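Chitinase (Chromobacterium violaceum, PDB 4TXG) is a family 18 chitinase that probably binds chitin and hydrolyses the glycosidic links of the polymer. Local coordinates at residues A172-A175 against S176-P179. Sequence-based numbering, arbitrary orientation.
With CS (cesium ion), chain N.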
loop_
_atom_site.group_PDB
_atom_site.type_symbol
_atom_site.label_atom_id
_atom_site.label_comp_id
_atom_site.label_asym_id
_atom_site.label_seq_id
_atom_site.Cartn_x
_atom_site.Cartn_y
_atom_site.Cartn_z
ATOM N N ALA A 172 -1.435 -26.307 -5.404
ATOM C CA ALA A 172 -2.599 -25.433 -5.438
ATOM C C ALA A 172 -2.751 -24.712 -4.115
ATOM O O ALA A 172 -2.371 -25.228 -3.067
ATOM C CB ALA A 172 -3.868 -26.233 -5.751
ATOM N N TYR A 173 -3.306 -23.510 -4.173
ATOM C CA TYR A 173 -3.750 -22.827 -2.973
ATOM C C TYR A 173 -5.131 -22.277 -3.260
ATOM O O TYR A 173 -5.283 -21.320 -4.017
ATOM C CB TYR A 173 -2.785 -21.718 -2.562
ATOM C CG TYR A 173 -3.099 -21.147 -1.198
ATOM C CD1 TYR A 173 -4.011 -20.111 -1.049
ATOM C CD2 TYR A 173 -2.492 -21.659 -0.056
ATOM C CE1 TYR A 173 -4.304 -19.590 0.204
ATOM C CE2 TYR A 173 -2.778 -21.146 1.203
ATOM C CZ TYR A 173 -3.681 -20.108 1.324
ATOM O OH TYR A 173 -3.958 -19.596 2.575
ATOM N N LEU A 174 -6.133 -22.911 -2.662
ATOM C CA LEU A 174 -7.531 -22.623 -2.958
ATOM C C LEU A 174 -8.168 -21.818 -1.840
ATOM O O LEU A 174 -7.583 -21.664 -0.765
ATOM C CB LEU A 174 -8.299 -23.928 -3.162
ATOM C CG LEU A 174 -7.677 -24.863 -4.203
ATOM C CD1 LEU A 174 -8.581 -26.078 -4.387
ATOM C CD2 LEU A 174 -7.466 -24.118 -5.524
ATOM N N ALA A 175 -9.367 -21.298 -2.090
ATOM C CA ALA A 175 -10.024 -20.446 -1.100
ATOM C C ALA A 175 -10.303 -21.246 0.174
ATOM O O ALA A 175 -10.384 -20.694 1.273
ATOM C CB ALA A 175 -11.315 -19.850 -1.676
ATOM N N SER A 176 -10.408 -22.561 0.021
ATOM C CA SER A 176 -10.619 -23.447 1.156
ATOM C C SER A 176 -9.366 -23.644 2.012
ATOM O O SER A 176 -9.457 -24.180 3.111
ATOM C CB SER A 176 -11.131 -24.806 0.663
ATOM O OG SER A 176 -10.288 -25.326 -0.350
ATOM N N ASP A 177 -8.203 -23.209 1.516
ATOM C CA ASP A 177 -6.939 -23.321 2.254
ATOM C C ASP A 177 -6.628 -22.088 3.102
ATOM O O ASP A 177 -5.683 -22.086 3.901
ATOM C CB ASP A 177 -5.777 -23.562 1.281
ATOM C CG ASP A 177 -5.919 -24.870 0.524
ATOM O OD1 ASP A 177 -6.244 -25.882 1.171
ATOM O OD2 ASP A 177 -5.728 -24.886 -0.713
ATOM N N ILE A 178 -7.414 -21.036 2.902
ATOM C CA ILE A 178 -7.258 -19.785 3.634
ATOM C C ILE A 178 -7.543 -19.981 5.124
ATOM O O ILE A 178 -8.487 -20.693 5.482
ATOM C CB ILE A 178 -8.212 -18.710 3.053
ATOM C CG1 ILE A 178 -7.807 -18.332 1.624
ATOM C CG2 ILE A 178 -8.259 -17.463 3.938
ATOM C CD1 ILE A 178 -8.805 -17.392 0.943
ATOM N N PRO A 179 -6.722 -19.377 6.003
ATOM C CA PRO A 179 -7.012 -19.402 7.443
ATOM C C PRO A 179 -8.105 -18.399 7.821
ATOM O O PRO A 179 -7.836 -17.359 8.425
ATOM C CB PRO A 179 -5.670 -19.018 8.075
ATOM C CG PRO A 179 -5.027 -18.134 7.045
ATOM C CD PRO A 179 -5.418 -18.745 5.714
HETATM CS CS CS N . -8.958 -23.835 6.321
HETATM O O HOH W 1 -10.961 -25.855 5.014
HETATM O O HOH W 2 -11.702 -23.098 7.167
#
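The backbone of L174 is held twice by D177, once by its carboxylate and once by its amide, a compact example of a turn fastened twice across the same pair. The amide of L174 gives its hydrogen to D177 OD2 at 2.8 Å from N, nearly straight at 174°, reaching the anti side of the carboxylate a little out of its plane. In return the amide N of D177 lies 2.8 Å from L174 O, well above the carbonyl plane rather than on a lone pair. With A175 and S176 at the corners, this second bond closes a type I beta-turn. D177 CG sits beside its own backbone N (chi1 -63°), which folds the carboxylate back alongside L174. A weak bond follows one residue on, from I178 N to A175 O at 3.4 Å, and the indole NE1 of W180 also donates to that oxygen.

Over one face of the Y173 ring lies D177 CB, a CH-pi contact 4.0 Å from the centroid, while the carboxylate plane is turned 55° from the ring. I178 crosses the tyrosine at about a right angle, CG1 lying 4.0 Å from CE1, and both side chains rest on F160 of strand 155-161. A175 packs against helix 231-242, so the turn bridges the first strand of the TIM barrel and that helix. S176 O and I178 O, each 3.3 Å from a cesium ion, share it with two waters. Such long ligand distances suit a large monovalent cation held by neutral carbonyls, whereas the L174 amide probably steadies the aspartate's carboxylate and ties it to the turn.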